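Local coordinates for 6-phosphogluconate dehydrogenase NAD-binding (Dyadobacter fermentans, PDB 4GBJ), which probably works as an NAD(P)-dependent oxidoreductase of the 6-phosphogluconate and 3-hydroxyisobutyrate dehydrogenase kind, with a Rossmann-type nucleotide-binding domain, at residues I64-L69 / V92-S97; A9-G14 / D57-G62; R237-L242 / S271-G276. All coordinates share one frame; numbering follows the deposited sequence.

Contact 1: residues I64-L69 / V92-S97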
loop_
_atom_site.group_PDB
_atom_site.type_symbol
_atom_site.label_atom_id
_atom_site.label_comp_id
_atom_site.label_asym_id
_atom_site.label_seq_id
_atom_site.Cartn_x
_atom_site.Cartn_y
_atom_site.Cartn_z
ATOM N N ILE B 64 -36.345 -5.631 -10.546
ATOM C CA ILE B 64 -34.962 -5.313 -10.214
ATOM C C ILE B 64 -34.375 -4.431 -11.297
ATOM O O ILE B 64 -34.548 -4.715 -12.475
ATOM C CB ILE B 64 -34.116 -6.606 -10.066
ATOM C CG1 ILE B 64 -34.582 -7.440 -8.860
ATOM C CG2 ILE B 64 -32.616 -6.282 -9.936
ATOM C CD1 ILE B 64 -34.331 -8.930 -9.031
ATOM N N VAL B 65 -33.652 -3.379 -10.914
ATOM C CA VAL B 65 -32.965 -2.551 -11.898
ATOM C C VAL B 65 -31.516 -2.379 -11.425
ATOM O O VAL B 65 -31.289 -2.078 -10.279
ATOM C CB VAL B 65 -33.651 -1.191 -12.193
ATOM C CG1 VAL B 65 -33.913 -0.388 -10.905
ATOM C CG2 VAL B 65 -32.790 -0.375 -13.165
ATOM N N PHE B 66 -30.564 -2.640 -12.285
ATOM C CA PHE B 66 -29.151 -2.381 -12.009
ATOM C C PHE B 66 -28.780 -1.109 -12.724
ATOM O O PHE B 66 -29.257 -0.919 -13.831
ATOM C CB PHE B 66 -28.254 -3.513 -12.518
ATOM C CG PHE B 66 -28.208 -4.755 -11.663
ATOM C CD1 PHE B 66 -27.089 -5.054 -10.911
ATOM C CD2 PHE B 66 -29.288 -5.627 -11.610
ATOM C CE1 PHE B 66 -27.059 -6.174 -10.091
ATOM C CE2 PHE B 66 -29.244 -6.760 -10.802
ATOM C CZ PHE B 66 -28.137 -7.016 -10.033
ATOM N N SER B 67 -27.906 -0.271 -12.141
ATOM C CA SER B 67 -27.365 0.874 -12.856
ATOM C C SER B 67 -25.878 0.978 -12.630
ATOM O O SER B 67 -25.362 0.684 -11.538
ATOM C CB SER B 67 -28.052 2.176 -12.454
ATOM O OG SER B 67 -27.742 2.570 -11.126
ATOM N N VAL B 68 -25.174 1.389 -13.667
ATOM C CA VAL B 68 -23.741 1.630 -13.533
ATOM C C VAL B 68 -23.461 2.781 -14.458
ATOM O O VAL B 68 -23.642 2.670 -15.679
ATOM C CB VAL B 68 -22.851 0.389 -13.732
ATOM C CG1 VAL B 68 -23.002 -0.222 -15.093
ATOM C CG2 VAL B 68 -21.388 0.730 -13.462
ATOM N N LEU B 69 -23.224 3.954 -13.841
ATOM C CA LEU B 69 -23.053 5.210 -14.542
ATOM C C LEU B 69 -21.812 5.922 -14.046
ATOM O O LEU B 69 -21.186 5.473 -13.091
ATOM C CB LEU B 69 -24.315 6.047 -14.367
ATOM C CG LEU B 69 -25.613 5.362 -14.865
ATOM C CD1 LEU B 69 -26.835 6.078 -14.373
ATOM C CD2 LEU B 69 -25.684 5.323 -16.382
ATOM N N VAL B 92 -36.432 -3.096 -6.503
ATOM C CA VAL B 92 -35.072 -3.024 -5.954
ATOM C C VAL B 92 -34.122 -2.430 -6.994
ATOM O O VAL B 92 -34.094 -2.908 -8.124
ATOM C CB VAL B 92 -34.559 -4.411 -5.480
ATOM C CG1 VAL B 92 -33.126 -4.316 -4.961
ATOM C CG2 VAL B 92 -35.467 -4.994 -4.399
ATOM N N HIS B 93 -33.344 -1.387 -6.601
ATOM C CA HIS B 93 -32.355 -0.744 -7.445
ATOM C C HIS B 93 -30.966 -1.058 -6.892
ATOM O O HIS B 93 -30.681 -0.711 -5.755
ATOM C CB HIS B 93 -32.595 0.779 -7.489
ATOM C CG HIS B 93 -31.511 1.567 -8.191
ATOM N ND1 HIS B 93 -31.434 2.949 -8.070
ATOM C CD2 HIS B 93 -30.538 1.157 -9.053
ATOM C CE1 HIS B 93 -30.374 3.317 -8.777
ATOM N NE2 HIS B 93 -29.815 2.269 -9.404
ATOM N N VAL B 94 -30.158 -1.779 -7.652
ATOM C CA VAL B 94 -28.764 -2.118 -7.331
ATOM C C VAL B 94 -27.908 -1.066 -8.026
ATOM O O VAL B 94 -27.739 -1.060 -9.240
ATOM C CB VAL B 94 -28.405 -3.559 -7.749
ATOM C CG1 VAL B 94 -27.019 -3.940 -7.233
ATOM C CG2 VAL B 94 -29.445 -4.537 -7.227
ATOM N N SER B 95 -27.410 -0.154 -7.241
ATOM C CA SER B 95 -26.739 1.035 -7.714
ATOM C C SER B 95 -25.232 0.821 -7.591
ATOM O O SER B 95 -24.656 0.863 -6.503
ATOM C CB SER B 95 -27.249 2.218 -6.898
ATOM O OG SER B 95 -26.657 3.453 -7.271
HETATM N N MSE B 96 -24.617 0.501 -8.687
HETATM C CA MSE B 96 -23.180 0.127 -8.702
HETATM C C MSE B 96 -22.218 1.252 -9.052
HETATM O O MSE B 96 -21.013 1.033 -9.032
HETATM C CB MSE B 96 -22.989 -1.014 -9.648
HETATM C CG MSE B 96 -23.894 -2.195 -9.291
HETATM SE SE MSE B 96 -23.447 -3.792 -10.275
HETATM C CE MSE B 96 -24.032 -3.209 -11.943
ATOM N N SER B 97 -22.712 2.453 -9.303
ATOM C CA SER B 97 -21.817 3.546 -9.642
ATOM C C SER B 97 -20.941 3.969 -8.443
ATOM O O SER B 97 -21.378 3.884 -7.296
ATOM C CB SER B 97 -22.636 4.754 -10.076
ATOM O OG SER B 97 -23.481 4.445 -11.168
HETATM O O HOH W 1 -25.645 3.581 -9.768
#
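Two neighbouring parallel strands of the Rossmann-type sheet, 64-67 and 92-95, pair here, and a small polar cluster closes their C-terminal ends. Val65 N bonds Val92 O, and Val65 O takes Val94 N; Ser67 continues the alternation, its N on Val94 O and its O on Met96 N (3.0 Å). Above one side of the sheet, the CB of Val94 sits over a face of the Phe66 ring, 3.9 Å from the centroid and 19° off the normal, a CH-pi contact. Met96, a selenomethionine, reaches the rim of the same ring: SE lies in its plane 5.2 Å from the centroid, a Met-aromatic contact, and the bend at chi3 (-70°) brings CE to 3.7 Å from CD1 of Phe66. On the other side of the sheet, His93 swings CG anti to its own N (chi1 172°), which brings NE2 into a 2.7 Å hydrogen bond with OG of Ser67, in plane at the ring edge; either group could be the donor. ND1 is hydrogen-bonded to NE2 of His111, so both ring nitrogens are engaged. A single water joins the hydroxyls of Ser67, Ser95 and Ser97, and Ser95 OG also bonds Tyr118. Ser97 OG accepts from Leu69 N at 2.7 Å, tying together the two loops that leave the strands. Parallel strands joined through intervening helices, with loops at their C-terminal ends, are typical of the Rossmann fold.

Contact 2: residues A9-G14 / D57-G62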
loop_
_atom_site.group_PDB
_atom_site.type_symbol
_atom_site.label_atom_id
_atom_site.label_comp_id
_atom_site.label_asym_id
_atom_site.label_seq_id
_atom_site.Cartn_x
_atom_site.Cartn_y
_atom_site.Cartn_z
ATOM N N ALA B 9 -33.940 -5.008 -15.232
ATOM C CA ALA B 9 -33.544 -3.819 -16.017
ATOM C C ALA B 9 -32.062 -3.519 -15.753
ATOM O O ALA B 9 -31.592 -3.680 -14.637
ATOM C CB ALA B 9 -34.402 -2.613 -15.680
ATOM N N PHE B 10 -31.334 -3.119 -16.775
ATOM C CA PHE B 10 -29.911 -2.841 -16.682
ATOM C C PHE B 10 -29.625 -1.544 -17.392
ATOM O O PHE B 10 -29.653 -1.482 -18.616
ATOM C CB PHE B 10 -29.094 -3.995 -17.289
ATOM C CG PHE B 10 -27.717 -4.099 -16.700
ATOM C CD1 PHE B 10 -27.429 -5.051 -15.736
ATOM C CD2 PHE B 10 -26.709 -3.238 -17.102
ATOM C CE1 PHE B 10 -26.148 -5.151 -15.194
ATOM C CE2 PHE B 10 -25.426 -3.333 -16.552
ATOM C CZ PHE B 10 -25.149 -4.294 -15.610
ATOM N N LEU B 11 -29.328 -0.513 -16.628
ATOM C CA LEU B 11 -29.111 0.834 -17.136
ATOM C C LEU B 11 -27.635 1.253 -17.053
ATOM O O LEU B 11 -27.086 1.322 -15.966
ATOM C CB LEU B 11 -29.981 1.792 -16.328
ATOM C CG LEU B 11 -31.470 1.422 -16.208
ATOM C CD1 LEU B 11 -32.208 2.449 -15.381
ATOM C CD2 LEU B 11 -32.127 1.349 -17.561
ATOM N N GLY B 12 -27.019 1.544 -18.197
ATOM C CA GLY B 12 -25.625 1.964 -18.262
ATOM C C GLY B 12 -24.750 0.793 -18.653
ATOM O O GLY B 12 -24.565 -0.125 -17.855
ATOM N N LEU B 13 -24.200 0.832 -19.880
ATOM C CA LEU B 13 -23.456 -0.250 -20.491
ATOM C C LEU B 13 -22.064 0.196 -20.914
ATOM O O LEU B 13 -21.617 -0.110 -22.027
ATOM C CB LEU B 13 -24.228 -0.775 -21.713
ATOM C CG LEU B 13 -25.713 -1.091 -21.508
ATOM C CD1 LEU B 13 -26.355 -1.500 -22.821
ATOM C CD2 LEU B 13 -25.901 -2.203 -20.502
ATOM N N GLY B 14 -21.353 0.826 -20.001
ATOM C CA GLY B 14 -19.985 1.261 -20.259
ATOM C C GLY B 14 -19.010 0.103 -20.135
ATOM O O GLY B 14 -19.385 -1.063 -20.323
ATOM N N ASP B 57 -38.939 2.763 -19.851
ATOM C CA ASP B 57 -39.559 1.635 -20.549
ATOM C C ASP B 57 -38.928 0.296 -20.138
ATOM O O ASP B 57 -39.521 -0.748 -20.375
ATOM C CB ASP B 57 -39.430 1.818 -22.069
ATOM C CG ASP B 57 -40.085 3.069 -22.652
ATOM O OD1 ASP B 57 -41.094 3.553 -22.062
ATOM O OD2 ASP B 57 -39.640 3.521 -23.744
ATOM N N ALA B 58 -37.728 0.326 -19.534
ATOM C CA ALA B 58 -36.984 -0.847 -19.068
ATOM C C ALA B 58 -37.460 -1.316 -17.669
ATOM O O ALA B 58 -37.259 -2.477 -17.313
ATOM C CB ALA B 58 -35.498 -0.497 -18.998
ATOM N N ILE B 59 -38.075 -0.408 -16.891
ATOM C CA ILE B 59 -38.472 -0.660 -15.498
ATOM C C ILE B 59 -39.768 -1.429 -15.383
ATOM O O ILE B 59 -40.729 -1.108 -16.052
ATOM C CB ILE B 59 -38.594 0.676 -14.695
ATOM C CG1 ILE B 59 -37.288 1.485 -14.769
ATOM C CG2 ILE B 59 -38.949 0.399 -13.233
ATOM C CD1 ILE B 59 -36.113 0.830 -14.143
ATOM N N THR B 60 -39.782 -2.425 -14.492
ATOM C CA THR B 60 -40.953 -3.223 -14.161
ATOM C C THR B 60 -41.357 -2.895 -12.721
ATOM O O THR B 60 -40.534 -3.105 -11.829
ATOM C CB THR B 60 -40.644 -4.742 -14.290
ATOM O OG1 THR B 60 -40.320 -5.050 -15.641
ATOM C CG2 THR B 60 -41.833 -5.622 -13.875
ATOM N N PRO B 61 -42.612 -2.478 -12.452
ATOM C CA PRO B 61 -43.042 -2.283 -11.051
ATOM C C PRO B 61 -42.708 -3.507 -10.186
ATOM O O PRO B 61 -42.950 -4.621 -10.622
ATOM C CB PRO B 61 -44.560 -2.106 -11.189
ATOM C CG PRO B 61 -44.724 -1.527 -12.517
ATOM C CD PRO B 61 -43.711 -2.168 -13.384
ATOM N N GLY B 62 -42.025 -3.311 -9.066
ATOM C CA GLY B 62 -41.665 -4.422 -8.192
ATOM C C GLY B 62 -40.507 -5.296 -8.658
ATOM O O GLY B 62 -40.144 -6.229 -7.947
#
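Ala58 presents its methyl to strand 8-11, where it fits between the side chains of Ala9 and Leu11: CB of Ala58 lies 4.1 Å from CB of Ala9 and equally 4.1 Å from CD2 of Leu11. These two strand residues face the loop, while Phe10 between them turns to the other side of the sheet, toward helix 17-26. Ala9 offers only a methyl, so the strand is low there and the loop backbone settles close, with Ala58 O 3.3 Å from CB of Ala9. Ile59 supplies the second bump. Its CB points past the strand, but chi2 of -64° folds the chain back and carries CD1 to 4.1 Å from CB of Ala9; the same methyl is 4.4 Å from CD1 of Leu11. The two leucine branches thus divide the work, CD2 meeting Ala58 and CD1 meeting Ile59. Val32 and Val52 also touch Ala58, and Val65 touches Ile59, so the loop before strand 64-67 lies against several strands of the sheet. All four touching residues are buried, and the contact rests on a small patch of apolar van der Waals contact, with no directed polar bond between the two segments.

Contact 3: residues R237-L242 / S271-G276; sequences RFPLGL and SGLAKG
The side chains of Phe238 and Leu273 run antiparallel alongside one another, each reaching toward the other's helix. CD2 of the phenylalanine ring comes within 4.0 Å of CD2 of Leu273, while CE2 approaches Leu273 N at 3.7 Å and CZ meets CA of Gly272, also at 3.7 Å. The ring reaches this far because its CG lies anti to the backbone N (chi1 -167°). Gly272 has to be bare here, for a CB on it would run into CZ. Leu273 also reaches past the ring: CD2 lies 4.2 Å from CG of Pro239, and CD1 touches CD2 of Leu242 at 3.9 Å, one helical turn beyond Phe238. Farther out, Phe269 meets the Phe238 ring edge-to-face, and Ala284 touches it as well. Replacing Phe238 with an alanine would probably open a gap beside Gly272 and leave Leu273 and Phe269 without the ring they pack on. Arg237 bonds Asn279 through NH2, linking the start of helix 238-254 to the chain beyond helix 260-274. That second helix ends in a Schellman motif: Gly276, at positive phi (75°), is its C-prime residue, with Gly276 N bonded to Leu273 O at 3.1 Å and the N of the residue after it to Gly272 O. The arrangement is one of helix-to-helix apolar packing, typical of the all-helical C-terminal domain in this dehydrogenase family.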
loop_
_atom_site.group_PDB
_atom_site.type_symbol
_atom_site.label_atom_id
_atom_site.label_comp_id
_atom_site.label_asym_id
_atom_site.label_seq_id
_atom_site.Cartn_x
_atom_site.Cartn_y
_atom_site.Cartn_z
ATOM N N ARG B 237 -9.338 7.925 -16.846
ATOM C CA ARG B 237 -8.835 9.241 -17.266
ATOM C C ARG B 237 -8.496 10.127 -16.092
ATOM O O ARG B 237 -9.176 10.091 -15.083
ATOM C CB ARG B 237 -9.789 9.967 -18.235
ATOM C CG ARG B 237 -9.007 10.800 -19.232
ATOM C CD ARG B 237 -9.771 11.066 -20.518
ATOM N NE ARG B 237 -9.269 12.282 -21.169
ATOM C CZ ARG B 237 -9.565 13.528 -20.803
ATOM N NH1 ARG B 237 -10.406 13.754 -19.806
ATOM N NH2 ARG B 237 -9.046 14.558 -21.454
ATOM N N PHE B 238 -7.424 10.911 -16.224
ATOM C CA PHE B 238 -6.829 11.706 -15.124
ATOM C C PHE B 238 -7.826 12.579 -14.366
ATOM O O PHE B 238 -7.870 12.511 -13.124
ATOM C CB PHE B 238 -5.657 12.549 -15.653
ATOM C CG PHE B 238 -4.749 13.190 -14.659
ATOM C CD1 PHE B 238 -3.664 12.490 -14.146
ATOM C CD2 PHE B 238 -4.858 14.551 -14.366
ATOM C CE1 PHE B 238 -2.803 13.081 -13.225
ATOM C CE2 PHE B 238 -3.970 15.162 -13.481
ATOM C CZ PHE B 238 -2.948 14.415 -12.897
ATOM N N PRO B 239 -8.659 13.366 -15.036
ATOM C CA PRO B 239 -9.602 14.213 -14.294
ATOM C C PRO B 239 -10.540 13.394 -13.402
ATOM O O PRO B 239 -11.010 13.919 -12.393
ATOM C CB PRO B 239 -10.371 14.962 -15.388
ATOM C CG PRO B 239 -9.503 14.877 -16.587
ATOM C CD PRO B 239 -8.811 13.553 -16.495
ATOM N N LEU B 240 -10.781 12.110 -13.743
ATOM C CA LEU B 240 -11.661 11.276 -12.923
ATOM C C LEU B 240 -11.021 10.957 -11.549
ATOM O O LEU B 240 -11.744 10.760 -10.597
ATOM C CB LEU B 240 -12.081 9.996 -13.672
ATOM C CG LEU B 240 -12.830 10.268 -14.951
ATOM C CD1 LEU B 240 -13.111 8.984 -15.701
ATOM C CD2 LEU B 240 -14.123 11.058 -14.712
ATOM N N GLY B 241 -9.698 11.010 -11.421
ATOM C CA GLY B 241 -9.057 10.802 -10.133
ATOM C C GLY B 241 -9.352 11.919 -9.176
ATOM O O GLY B 241 -9.564 11.695 -7.974
ATOM N N LEU B 242 -9.379 13.139 -9.708
ATOM C CA LEU B 242 -9.692 14.336 -8.948
ATOM C C LEU B 242 -11.138 14.294 -8.470
ATOM O O LEU B 242 -11.406 14.596 -7.319
ATOM C CB LEU B 242 -9.419 15.599 -9.790
ATOM C CG LEU B 242 -9.707 16.969 -9.134
ATOM C CD1 LEU B 242 -9.040 17.089 -7.799
ATOM C CD2 LEU B 242 -9.353 18.090 -10.045
ATOM N N SER B 271 -2.356 20.093 -9.921
ATOM C CA SER B 271 -1.071 20.440 -10.528
ATOM C C SER B 271 -0.871 19.707 -11.854
ATOM O O SER B 271 -0.399 20.316 -12.815
ATOM C CB SER B 271 0.096 20.172 -9.578
ATOM O OG SER B 271 1.279 20.698 -10.153
ATOM N N GLY B 272 -1.284 18.434 -11.931
ATOM C CA GLY B 272 -1.185 17.695 -13.171
ATOM C C GLY B 272 -2.036 18.285 -14.279
ATOM O O GLY B 272 -1.645 18.268 -15.451
ATOM N N LEU B 273 -3.230 18.776 -13.932
ATOM C CA LEU B 273 -4.070 19.463 -14.914
ATOM C C LEU B 273 -3.407 20.787 -15.339
ATOM O O LEU B 273 -3.452 21.154 -16.515
ATOM C CB LEU B 273 -5.463 19.697 -14.348
ATOM C CG LEU B 273 -6.353 18.460 -14.231
ATOM C CD1 LEU B 273 -7.615 18.812 -13.442
ATOM C CD2 LEU B 273 -6.706 17.868 -15.625
ATOM N N ALA B 274 -2.752 21.493 -14.428
ATOM C CA ALA B 274 -2.008 22.716 -14.806
ATOM C C ALA B 274 -0.893 22.350 -15.804
ATOM O O ALA B 274 -0.544 23.172 -16.639
ATOM C CB ALA B 274 -1.394 23.405 -13.584
ATOM N N LYS B 275 -0.370 21.104 -15.728
ATOM C CA LYS B 275 0.682 20.593 -16.614
ATOM C C LYS B 275 0.192 19.886 -17.887
ATOM O O LYS B 275 1.015 19.388 -18.639
ATOM C CB LYS B 275 1.572 19.655 -15.822
ATOM C CG LYS B 275 2.340 20.451 -14.741
ATOM C CD LYS B 275 3.326 19.627 -14.022
ATOM C CE LYS B 275 4.345 20.507 -13.324
ATOM N NZ LYS B 275 3.721 21.345 -12.295
ATOM N N GLY B 276 -1.109 19.913 -18.176
ATOM C CA GLY B 276 -1.633 19.353 -19.413
ATOM C C GLY B 276 -1.669 17.835 -19.422
ATOM O O GLY B 276 -1.650 17.226 -20.489
#

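In the fold
Contacts 1 and 2 belong to one sheet, their centres 8 Å apart, since strands 8-11 and 64-67 are neighbours in it. Phe66 N lies 2.8 Å from Ala9 O, and Phe66 O 2.8 Å from Leu11 N, both probable hydrogen bonds. The glycines of a probable GxGxxG nucleotide-binding turn begin in 9-14, beside Val68. Contact 3 lies in the helical C-terminal part, its centre 28 Å from that of contact 1 and 33 Å from that of contact 2. Contact 1 comes near the predicted active-site Lys174: the side chain of Ser97 is about 9 Å from that lysine's. The side chain of Phe66 is about 13 Å from the bound sodium ion, whose site includes Glu154 and Val157.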